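Local coordinates for Di-haem cytochrome c peroxidase family protein (PDB 6NX0) that carries two covalently bound c-type hemes and, like its family, probably acts as a peroxidase and in electron transfer, at residues R157-S162 against A376-F381; R171-Q176 against A184-L189; G323-A328 against C364-T369. All coordinates share one frame; numbering follows the deposited sequence.

Interaction 1: residues R157-S162 against A376-F381; sequences RRNAPS and AIKESF. With HEC (heme c), chain B.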
# COMPACT_ATOMS: atom_id res chain seq x y z
N ARG A 157 2.64 13.10 1.73
CA ARG A 157 3.55 12.82 2.84
C ARG A 157 4.19 11.44 2.72
O ARG A 157 5.21 11.18 3.38
CB ARG A 157 2.82 12.92 4.18
CG ARG A 157 2.41 14.37 4.51
CD ARG A 157 1.54 14.48 5.78
NE ARG A 157 0.50 13.45 5.90
CZ ARG A 157 -0.75 13.56 5.46
NH1 ARG A 157 -1.61 12.56 5.65
NH2 ARG A 157 -1.16 14.66 4.84
N ARG A 158 3.62 10.57 1.89
CA ARG A 158 4.09 9.22 1.64
C ARG A 158 3.99 8.94 0.15
O ARG A 158 3.34 9.67 -0.60
CB ARG A 158 3.28 8.17 2.41
CG ARG A 158 3.42 8.27 3.93
CD ARG A 158 2.72 7.12 4.67
NE ARG A 158 2.92 7.23 6.11
CZ ARG A 158 1.94 7.11 7.01
NH1 ARG A 158 0.70 6.81 6.63
NH2 ARG A 158 2.24 7.26 8.30
N ASN A 159 4.61 7.84 -0.26
CA ASN A 159 4.43 7.32 -1.60
C ASN A 159 3.05 6.69 -1.73
O ASN A 159 2.46 6.24 -0.75
CB ASN A 159 5.51 6.28 -1.91
CG ASN A 159 5.63 5.97 -3.39
OD1 ASN A 159 5.23 6.76 -4.25
ND2 ASN A 159 6.24 4.83 -3.69
N ALA A 160 2.53 6.68 -2.95
CA ALA A 160 1.23 6.05 -3.18
C ALA A 160 1.40 4.64 -3.73
O ALA A 160 2.27 4.42 -4.60
CB ALA A 160 0.39 6.85 -4.17
N PRO A 161 0.58 3.71 -3.25
CA PRO A 161 0.61 2.35 -3.77
C PRO A 161 -0.27 2.17 -5.00
O PRO A 161 -1.15 2.97 -5.31
CB PRO A 161 0.05 1.54 -2.60
CG PRO A 161 -1.02 2.46 -2.07
CD PRO A 161 -0.39 3.85 -2.14
N SER A 162 -0.02 1.06 -5.68
CA SER A 162 -1.00 0.51 -6.60
C SER A 162 -2.31 0.21 -5.88
O SER A 162 -2.34 -0.32 -4.76
CB SER A 162 -0.43 -0.78 -7.21
OG SER A 162 -1.42 -1.55 -7.89
N ALA A 376 7.39 -4.10 -9.85
CA ALA A 376 8.51 -3.81 -10.74
C ALA A 376 8.24 -2.66 -11.72
O ALA A 376 9.15 -2.29 -12.46
CB ALA A 376 8.87 -5.07 -11.52
N ILE A 377 7.03 -2.08 -11.73
CA ILE A 377 6.72 -0.93 -12.59
C ILE A 377 6.66 0.36 -11.81
O ILE A 377 6.41 1.43 -12.41
CB ILE A 377 5.41 -1.14 -13.38
CG1 ILE A 377 4.17 -1.10 -12.48
CG2 ILE A 377 5.46 -2.43 -14.19
CD1 ILE A 377 2.86 -1.23 -13.22
N LYS A 378 6.90 0.33 -10.50
CA LYS A 378 6.85 1.55 -9.71
C LYS A 378 8.09 2.40 -9.96
O LYS A 378 9.18 1.90 -10.22
CB LYS A 378 6.74 1.23 -8.22
CG LYS A 378 5.46 0.53 -7.83
CD LYS A 378 5.57 -0.14 -6.49
CE LYS A 378 5.76 0.84 -5.34
NZ LYS A 378 4.46 1.26 -4.76
N GLU A 379 7.91 3.72 -9.85
CA GLU A 379 9.00 4.66 -10.02
C GLU A 379 9.79 4.92 -8.74
O GLU A 379 10.94 5.38 -8.82
CB GLU A 379 8.47 5.99 -10.58
CG GLU A 379 7.93 5.84 -12.00
CD GLU A 379 7.37 7.12 -12.57
OE1 GLU A 379 6.92 7.98 -11.79
OE2 GLU A 379 7.40 7.28 -13.80
N SER A 380 9.21 4.62 -7.58
CA SER A 380 9.91 4.71 -6.30
C SER A 380 9.25 3.73 -5.36
O SER A 380 8.12 3.28 -5.57
CB SER A 380 9.91 6.14 -5.74
OG SER A 380 8.60 6.55 -5.44
N PHE A 381 9.99 3.40 -4.29
CA PHE A 381 9.67 2.27 -3.44
C PHE A 381 9.72 2.65 -1.97
O PHE A 381 10.46 3.54 -1.55
CB PHE A 381 10.64 1.08 -3.69
CG PHE A 381 10.65 0.64 -5.12
CD1 PHE A 381 9.77 -0.32 -5.58
CD2 PHE A 381 11.50 1.25 -6.01
CE1 PHE A 381 9.75 -0.67 -6.93
CE2 PHE A 381 11.48 0.91 -7.34
CZ PHE A 381 10.60 -0.04 -7.80
FE HEC B . -4.72 7.74 -3.17
CHA HEC B . -3.42 5.63 -0.74
CHB HEC B . -7.56 5.89 -3.24
CHC HEC B . -6.36 10.28 -4.79
CHD HEC B . -1.91 9.72 -3.00
NA HEC B . -5.32 6.03 -2.25
C1A HEC B . -4.66 5.34 -1.26
C2A HEC B . -5.45 4.20 -0.89
C3A HEC B . -6.55 4.21 -1.66
C4A HEC B . -6.53 5.41 -2.46
CMA HEC B . -7.74 3.27 -1.58
CAA HEC B . -5.08 3.17 0.20
CBA HEC B . -4.40 1.97 -0.42
CGA HEC B . -3.87 0.99 0.60
O1A HEC B . -3.45 -0.11 0.14
O2A HEC B . -3.73 1.36 1.80
NB HEC B . -6.60 8.06 -3.86
C1B HEC B . -7.64 7.15 -3.76
C2B HEC B . -8.81 7.75 -4.36
C3B HEC B . -8.51 9.01 -4.70
C4B HEC B . -7.11 9.20 -4.43
CMB HEC B . -10.16 7.04 -4.48
CAB HEC B . -9.41 10.05 -5.40
CBB HEC B . -10.54 10.48 -4.44
NC HEC B . -4.22 9.61 -3.79
C1C HEC B . -5.05 10.48 -4.49
C2C HEC B . -4.21 11.54 -5.01
C3C HEC B . -2.96 11.39 -4.55
C4C HEC B . -2.96 10.18 -3.75
CMC HEC B . -4.69 12.59 -6.02
CAC HEC B . -1.69 12.06 -5.10
CBC HEC B . -1.64 13.56 -4.75
ND HEC B . -2.98 7.65 -2.12
C1D HEC B . -1.93 8.58 -2.23
C2D HEC B . -0.92 8.24 -1.26
C3D HEC B . -1.41 7.04 -0.53
C4D HEC B . -2.69 6.72 -1.11
CMD HEC B . 0.33 9.04 -0.97
CAD HEC B . -0.71 6.31 0.63
CBD HEC B . -0.85 7.20 1.84
CGD HEC B . -0.57 6.49 3.15
O1D HEC B . -0.24 5.28 3.11
O2D HEC B . -0.61 7.20 4.19
O HOH W 1 6.26 6.30 -6.80
O HOH W 2 5.54 2.26 -2.39
O HOH W 3 4.26 3.68 -6.38
O HOH W 4 2.18 -0.65 -4.69
O HOH W 5 -5.29 8.74 -1.31
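Asn-159 and Lys-378 lead a small, polar and largely water-mediated contact, buried near the middle of the chain, between the loop that runs before strand 173-175 and the loop that leads to helix 390-399. The direct bond is modest: Asn-159 ND2 gives a weak hydrogen bond to Ser-380 O at 3.1 Å, with the N-H...O angle only 128°. With CG anti to the backbone N (chi1 -165°), the amide reaches across to the other loop, and both its ends find work there. Water 1 donates to Asn-159 OD1 at 2.8 Å and also to Ser-380 OG, a hydroxyl further bound to the carbonyl of Arg-145. The ammonium of Lys-378, brought round by bends at its third and fourth torsions, is gripped by three waters. Water 2 relays it, through a weak bond, to Asn-159 ND2, water 3 to Ala-160 O and water 4 to Ser-162 N; the first of these lies 2.8 Å from Lys-378 NZ. A lysine suits this place because several N-H groups can serve several acceptors at once. This is the seam of a diheme peroxidase fold, where the two cytochrome c-like regions meet between their hemes. Lys-378 NZ also makes a weak hydrogen bond to a propionate of the chain C heme. On the far side of residues 157-162, Arg-158 NH1 binds propionate oxygen O2D of the chain B heme at 2.8 Å, while Asp-345 and Asp-192 form salt bridges with the same guanidinium. The small methyl of Ala-160 lies close against the porphyrin, its CB 3.5 Å from C2D of the chain B heme.

Interaction 2: residues R171-Q176 against A184-L189; sequences RRHFYQ and APFGGL. With HEC (heme c), chain B.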
# COMPACT_ATOMS: atom_id res chain seq x y z
N ARG A 171 -10.70 -5.01 7.02
CA ARG A 171 -10.87 -4.05 8.10
C ARG A 171 -9.82 -4.31 9.19
O ARG A 171 -9.27 -5.41 9.31
CB ARG A 171 -12.29 -4.14 8.68
CG ARG A 171 -13.38 -3.52 7.77
CD ARG A 171 -14.81 -3.51 8.45
NE ARG A 171 -14.70 -3.19 9.87
CZ ARG A 171 -15.17 -3.92 10.88
NH1 ARG A 171 -15.90 -5.02 10.66
NH2 ARG A 171 -14.95 -3.53 12.13
N ARG A 172 -9.57 -3.29 10.00
CA ARG A 172 -8.62 -3.43 11.09
C ARG A 172 -9.07 -4.48 12.09
O ARG A 172 -10.25 -4.54 12.44
CB ARG A 172 -8.44 -2.09 11.85
CG ARG A 172 -7.80 -0.95 11.07
CD ARG A 172 -7.66 0.26 12.01
NE ARG A 172 -8.96 0.83 12.33
CZ ARG A 172 -9.44 1.99 11.89
NH1 ARG A 172 -8.73 2.77 11.09
NH2 ARG A 172 -10.64 2.39 12.28
N HIS A 173 -8.13 -5.31 12.52
CA HIS A 173 -8.41 -6.33 13.53
C HIS A 173 -7.12 -6.80 14.16
O HIS A 173 -6.02 -6.59 13.65
CB HIS A 173 -9.19 -7.51 12.92
CG HIS A 173 -8.43 -8.28 11.87
ND1 HIS A 173 -8.31 -7.84 10.57
CD2 HIS A 173 -7.79 -9.47 11.93
CE1 HIS A 173 -7.64 -8.74 9.87
NE2 HIS A 173 -7.31 -9.74 10.67
N PHE A 174 -7.27 -7.46 15.31
CA PHE A 174 -6.16 -8.15 15.95
C PHE A 174 -6.38 -9.65 15.88
O PHE A 174 -7.52 -10.12 15.84
CB PHE A 174 -6.03 -7.75 17.42
CG PHE A 174 -5.42 -6.39 17.64
CD1 PHE A 174 -6.21 -5.27 17.61
CD2 PHE A 174 -4.08 -6.26 17.92
CE1 PHE A 174 -5.66 -4.00 17.83
CE2 PHE A 174 -3.52 -4.98 18.13
CZ PHE A 174 -4.32 -3.88 18.08
N TYR A 175 -5.28 -10.39 15.85
CA TYR A 175 -5.29 -11.84 15.79
C TYR A 175 -4.00 -12.37 16.39
O TYR A 175 -2.92 -11.89 16.03
CB TYR A 175 -5.45 -12.32 14.35
CG TYR A 175 -5.19 -13.80 14.18
CD1 TYR A 175 -6.08 -14.73 14.70
CD2 TYR A 175 -4.07 -14.25 13.50
CE1 TYR A 175 -5.85 -16.09 14.55
CE2 TYR A 175 -3.83 -15.60 13.35
CZ TYR A 175 -4.72 -16.51 13.87
OH TYR A 175 -4.48 -17.86 13.71
N GLN A 176 -4.10 -13.37 17.27
CA GLN A 176 -2.94 -13.92 17.97
C GLN A 176 -2.35 -15.14 17.26
O GLN A 176 -3.04 -16.14 17.05
CB GLN A 176 -3.31 -14.29 19.40
N ALA A 184 -1.54 -9.54 17.25
CA ALA A 184 -0.95 -8.57 16.36
C ALA A 184 -2.01 -7.88 15.51
O ALA A 184 -3.07 -8.44 15.23
CB ALA A 184 0.08 -9.24 15.44
N PRO A 185 -1.73 -6.65 15.08
CA PRO A 185 -2.68 -5.89 14.26
C PRO A 185 -2.58 -6.26 12.79
O PRO A 185 -1.50 -6.55 12.27
CB PRO A 185 -2.24 -4.44 14.49
CG PRO A 185 -0.73 -4.57 14.67
CD PRO A 185 -0.53 -5.85 15.41
N PHE A 186 -3.74 -6.25 12.14
CA PHE A 186 -3.86 -6.49 10.71
C PHE A 186 -4.90 -5.56 10.11
O PHE A 186 -5.87 -5.18 10.77
CB PHE A 186 -4.27 -7.94 10.41
CG PHE A 186 -3.29 -8.95 10.87
CD1 PHE A 186 -3.34 -9.43 12.18
CD2 PHE A 186 -2.28 -9.40 10.04
CE1 PHE A 186 -2.42 -10.36 12.62
CE2 PHE A 186 -1.35 -10.32 10.47
CZ PHE A 186 -1.42 -10.80 11.79
N GLY A 187 -4.74 -5.25 8.82
CA GLY A 187 -5.78 -4.54 8.11
C GLY A 187 -5.74 -3.04 8.32
O GLY A 187 -4.85 -2.49 8.96
N GLY A 188 -6.75 -2.39 7.78
CA GLY A 188 -6.81 -0.94 7.66
C GLY A 188 -6.12 -0.45 6.42
O GLY A 188 -5.10 -0.99 5.98
N LEU A 189 -6.68 0.62 5.85
CA LEU A 189 -6.13 1.24 4.66
C LEU A 189 -5.22 2.40 5.04
O LEU A 189 -5.27 2.94 6.15
CB LEU A 189 -7.24 1.68 3.72
CG LEU A 189 -8.00 0.49 3.12
CD1 LEU A 189 -9.39 0.92 2.71
CD2 LEU A 189 -7.26 -0.07 1.92
FE HEC B . -4.72 7.74 -3.17
CHA HEC B . -3.42 5.63 -0.74
CHB HEC B . -7.56 5.89 -3.24
CHC HEC B . -6.36 10.28 -4.79
CHD HEC B . -1.91 9.72 -3.00
NA HEC B . -5.32 6.03 -2.25
C1A HEC B . -4.66 5.34 -1.26
C2A HEC B . -5.45 4.20 -0.89
C3A HEC B . -6.55 4.21 -1.66
C4A HEC B . -6.53 5.41 -2.46
CMA HEC B . -7.74 3.27 -1.58
CAA HEC B . -5.08 3.17 0.20
CBA HEC B . -4.40 1.97 -0.42
CGA HEC B . -3.87 0.99 0.60
O1A HEC B . -3.45 -0.11 0.14
O2A HEC B . -3.73 1.36 1.80
NB HEC B . -6.60 8.06 -3.86
C1B HEC B . -7.64 7.15 -3.76
C2B HEC B . -8.81 7.75 -4.36
C3B HEC B . -8.51 9.01 -4.70
C4B HEC B . -7.11 9.20 -4.43
CMB HEC B . -10.16 7.04 -4.48
CAB HEC B . -9.41 10.05 -5.40
CBB HEC B . -10.54 10.48 -4.44
NC HEC B . -4.22 9.61 -3.79
C1C HEC B . -5.05 10.48 -4.49
C2C HEC B . -4.21 11.54 -5.01
C3C HEC B . -2.96 11.39 -4.55
C4C HEC B . -2.96 10.18 -3.75
CMC HEC B . -4.69 12.59 -6.02
CAC HEC B . -1.69 12.06 -5.10
CBC HEC B . -1.64 13.56 -4.75
ND HEC B . -2.98 7.65 -2.12
C1D HEC B . -1.93 8.58 -2.23
C2D HEC B . -0.92 8.24 -1.26
C3D HEC B . -1.41 7.04 -0.53
C4D HEC B . -2.69 6.72 -1.11
CMD HEC B . 0.33 9.04 -0.97
CAD HEC B . -0.71 6.31 0.63
CBD HEC B . -0.85 7.20 1.84
CGD HEC B . -0.57 6.49 3.15
O1D HEC B . -0.24 5.28 3.11
O2D HEC B . -0.61 7.20 4.19
O HOH W 5 -5.29 8.74 -1.31
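Ala-184 faces Tyr-175 at the start of the second strand, and each backbone N-H bonds the other's carbonyl, Ala-184 N lying 3.0 Å from Tyr-175 O. Pro-185 follows at a non-hydrogen-bonded position opposite Phe-174, a place where a residue lacking an N-H costs the ladder nothing. Its CA sits over a face of the Phe-174 ring, and its CB comes to 3.9 Å from Phe-174 CE2; Trp-357 meets that ring edge to face. Phe-186 restores the pairing with His-173, its N reaching His-173 O at 2.8 Å and its own carbonyl accepting from His-173 N. On the face shared by His-173, Tyr-175, Ala-184 and Phe-186, Phe-186 CB rests over the imidazole, 3.8 Å from the centroid of the His-173 ring, in a CH-pi contact. The rings themselves are nearly parallel, 23° apart, but slid so far that they hardly overlap. Histidine suits the position because it offers a flat face to Phe-186 and a ring N-H to its own strand: with chi1 at 64°, His-173 ND1 donates in the ring plane to Arg-171 O at 2.9 Å, which fixes the ring's rotation. Farther along Phe-186, CE1 lies 4.0 Å from Tyr-175 CB. Gly-187 and Gly-188 then carry positive phi values that glycine takes without strain, and Gly-188 CA lies 3.6 Å from Arg-172 CG. Past them, the backbone of Leu-189 comes beside heme propionate oxygen O2A of chain B. The alternation of hydrogen-bonded and non-hydrogen-bonded pairs is that of an antiparallel ladder, and two strands adjacent in sequence make it a beta hairpin; the chain leaving its second strand runs through Gly-187 and Gly-188 to the heme pocket at Leu-189.

Interaction 3: residues G323-A328 against C364-T369; sequences GYDAIA and CAYLRT. With HEC (heme c), chain C.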
# COMPACT_ATOMS: atom_id res chain seq x y z
N GLY A 323 -0.42 -7.54 7.72
CA GLY A 323 0.12 -7.21 9.02
C GLY A 323 1.06 -6.03 8.95
O GLY A 323 1.21 -5.38 7.92
N TYR A 324 1.70 -5.76 10.08
CA TYR A 324 2.54 -4.59 10.29
C TYR A 324 3.91 -5.00 10.79
O TYR A 324 4.04 -5.89 11.63
CB TYR A 324 1.89 -3.62 11.31
CG TYR A 324 0.67 -2.95 10.74
CD1 TYR A 324 -0.57 -3.59 10.66
CD2 TYR A 324 0.76 -1.65 10.22
CE1 TYR A 324 -1.66 -2.97 10.08
CE2 TYR A 324 -0.31 -1.04 9.65
CZ TYR A 324 -1.53 -1.69 9.59
OH TYR A 324 -2.57 -1.00 8.99
N ASP A 325 4.95 -4.36 10.26
CA ASP A 325 6.28 -4.55 10.81
C ASP A 325 7.12 -3.30 10.62
O ASP A 325 6.71 -2.34 9.97
CB ASP A 325 6.96 -5.77 10.19
CG ASP A 325 7.66 -6.63 11.23
OD1 ASP A 325 8.40 -6.08 12.08
OD2 ASP A 325 7.39 -7.85 11.24
N ALA A 326 8.28 -3.31 11.26
CA ALA A 326 9.15 -2.14 11.39
C ALA A 326 10.50 -2.52 10.81
O ALA A 326 11.35 -3.08 11.50
CB ALA A 326 9.27 -1.71 12.85
N ILE A 327 10.72 -2.20 9.53
CA ILE A 327 12.00 -2.54 8.89
C ILE A 327 12.93 -1.33 8.75
O ILE A 327 14.09 -1.51 8.35
CB ILE A 327 11.80 -3.24 7.52
CG1 ILE A 327 11.23 -2.30 6.44
CG2 ILE A 327 10.90 -4.47 7.67
CD1 ILE A 327 11.29 -2.89 5.02
N ALA A 328 12.45 -0.12 9.09
CA ALA A 328 13.31 1.06 9.23
C ALA A 328 14.08 1.39 7.94
O ALA A 328 15.30 1.54 7.93
CB ALA A 328 14.29 0.88 10.39
N CYS A 364 5.27 2.44 17.13
CA CYS A 364 6.00 3.43 16.33
C CYS A 364 7.03 2.72 15.47
O CYS A 364 7.70 1.78 15.92
CB CYS A 364 6.64 4.49 17.23
SG CYS A 364 5.44 5.68 17.95
N ALA A 365 7.13 3.15 14.22
CA ALA A 365 7.97 2.62 13.15
C ALA A 365 7.32 1.42 12.45
O ALA A 365 7.89 0.93 11.46
CB ALA A 365 9.39 2.24 13.60
N TYR A 366 6.14 0.98 12.87
CA TYR A 366 5.45 -0.08 12.16
C TYR A 366 4.64 0.48 11.00
O TYR A 366 4.01 1.53 11.12
CB TYR A 366 4.51 -0.84 13.08
CG TYR A 366 5.18 -1.85 13.99
CD1 TYR A 366 6.05 -1.47 15.00
CD2 TYR A 366 4.91 -3.21 13.83
CE1 TYR A 366 6.66 -2.44 15.82
CE2 TYR A 366 5.48 -4.15 14.65
CZ TYR A 366 6.35 -3.76 15.64
OH TYR A 366 6.92 -4.75 16.43
N LEU A 367 4.65 -0.26 9.90
CA LEU A 367 3.93 0.09 8.67
C LEU A 367 3.31 -1.17 8.10
O LEU A 367 3.82 -2.27 8.32
CB LEU A 367 4.88 0.74 7.66
CG LEU A 367 5.47 2.08 8.09
CD1 LEU A 367 6.67 2.41 7.20
CD2 LEU A 367 4.38 3.15 8.00
N ARG A 368 2.22 -1.02 7.36
CA ARG A 368 1.53 -2.18 6.80
C ARG A 368 2.38 -2.81 5.70
O ARG A 368 2.85 -2.13 4.79
CB ARG A 368 0.15 -1.81 6.24
CG ARG A 368 -0.85 -3.00 6.27
CD ARG A 368 -2.21 -2.70 5.61
NE ARG A 368 -2.04 -2.67 4.16
CZ ARG A 368 -2.48 -1.73 3.33
NH1 ARG A 368 -3.23 -0.72 3.76
NH2 ARG A 368 -2.16 -1.84 2.06
N THR A 369 2.59 -4.12 5.79
CA THR A 369 3.38 -4.81 4.77
C THR A 369 2.66 -4.72 3.44
O THR A 369 1.52 -5.19 3.32
CB THR A 369 3.58 -6.26 5.17
OG1 THR A 369 4.29 -6.27 6.42
CG2 THR A 369 4.34 -6.99 4.09
FE HEC C . 9.38 -6.41 2.41
CHA HEC C . 8.25 -3.27 1.63
CHB HEC C . 10.49 -6.82 -0.82
CHC HEC C . 11.08 -9.24 3.32
CHD HEC C . 7.98 -6.22 5.51
NA HEC C . 9.32 -5.29 0.72
C1A HEC C . 8.76 -4.03 0.62
C2A HEC C . 9.03 -3.55 -0.71
C3A HEC C . 9.55 -4.57 -1.41
C4A HEC C . 9.75 -5.68 -0.52
CMA HEC C . 10.08 -4.53 -2.84
CAA HEC C . 8.54 -2.20 -1.29
CBA HEC C . 7.16 -2.32 -1.90
CGA HEC C . 6.54 -1.03 -2.37
O1A HEC C . 5.32 -1.10 -2.72
O2A HEC C . 7.11 0.08 -2.15
NB HEC C . 10.52 -7.78 1.46
C1B HEC C . 10.81 -7.79 0.09
C2B HEC C . 11.64 -8.94 -0.18
C3B HEC C . 11.88 -9.59 0.96
C4B HEC C . 11.13 -8.89 2.00
CMB HEC C . 12.11 -9.35 -1.61
CAB HEC C . 12.80 -10.80 1.22
CBB HEC C . 14.26 -10.47 0.83
NC HEC C . 9.45 -7.56 4.06
C1C HEC C . 10.27 -8.65 4.26
C2C HEC C . 10.08 -9.11 5.60
C3C HEC C . 9.15 -8.34 6.18
C4C HEC C . 8.76 -7.32 5.24
CMC HEC C . 10.80 -10.36 6.15
CAC HEC C . 8.44 -8.59 7.52
CBC HEC C . 9.49 -8.52 8.65
ND HEC C . 8.27 -5.02 3.36
C1D HEC C . 7.81 -5.16 4.67
C2D HEC C . 7.28 -3.89 5.09
C3D HEC C . 7.44 -2.96 3.95
C4D HEC C . 8.01 -3.74 2.88
CMD HEC C . 6.66 -3.53 6.44
CAD HEC C . 7.05 -1.47 3.92
CBD HEC C . 8.21 -0.68 4.50
CGD HEC C . 8.09 0.78 4.17
O1D HEC C . 7.23 1.14 3.32
O2D HEC C . 8.97 1.56 4.63
O HOH W 6 9.65 -5.30 15.17
O HOH W 7 9.97 1.28 9.87
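Backbone hydrogen bonds come first: Asp-325 and Leu-367 form an antiparallel hydrogen-bonded pair, Leu-367 N reaching Asp-325 O at 2.9 Å and Asp-325 N returning a longer bond to Leu-367 O. Thr-369 N extends the ladder with a nearly straight bond to Gly-323 O, 2.8 Å. CA-H...O contacts fill in between, such as that from Tyr-324 CA to Leu-367 O.

CH-pi packing carries the side chains. Over one face of the Tyr-324 ring runs the aliphatic part of Arg-368, whose CG is 4.0 Å from the ring centroid. CG stands anti to the backbone N (chi1 -153°), and a bend at the third torsion turns the guanidinium away, its plane 82° from that of the phenol. A long residue, aliphatic at its base and charged at its tip, fits here: Arg-368 NH1 bonds Gly-188 O and NH2 a propionate of the chain B heme. Likewise Ala-326 CB sits over Tyr-366, 4.2 Å from that ring's centroid, while Tyr-324 CB lies at the ring's edge. Asp-325 OD2 packs against the chain C heme, 3.4 Å from its CBC.

Among the polar links, Asp-325 OD1 accepts from Ala-326 N through its anti lone pair, and water 7 joins Ala-365 O to Ala-328 N.

Strands 324-325 and 367-368 thus make a tiny two-stranded sheet with the chain C heme on the Asp-325 and Leu-367 side. Helix 348-354 packs against the Tyr-324 side through Leu-348, and the Cys-349 to Cys-364 disulfide ties that helix to the loop leading into strand 367-368.

Interaction 1 lies deepest and is the richest in bridging water, a polar seam of side chains and waters between the hemes; interactions 2 and 3 are partly buried sheets held by regular backbone bonds and CH-pi packing. Both of the latter fall within the chain that interaction 1 brings together. They also touch each other: Gly-187, after strand 184-186, offers its O to Tyr-324 OH at 2.7 Å, and Phe-186 CD2 packs 3.4 Å from Gly-323 CA, joining the two heme-bearing regions. Interactions 1 and 2 share the chain B heme, which Arg-368 of interaction 3 also reaches. Interaction 3 borders the chain C heme, to which Lys-378 of interaction 1 reaches across.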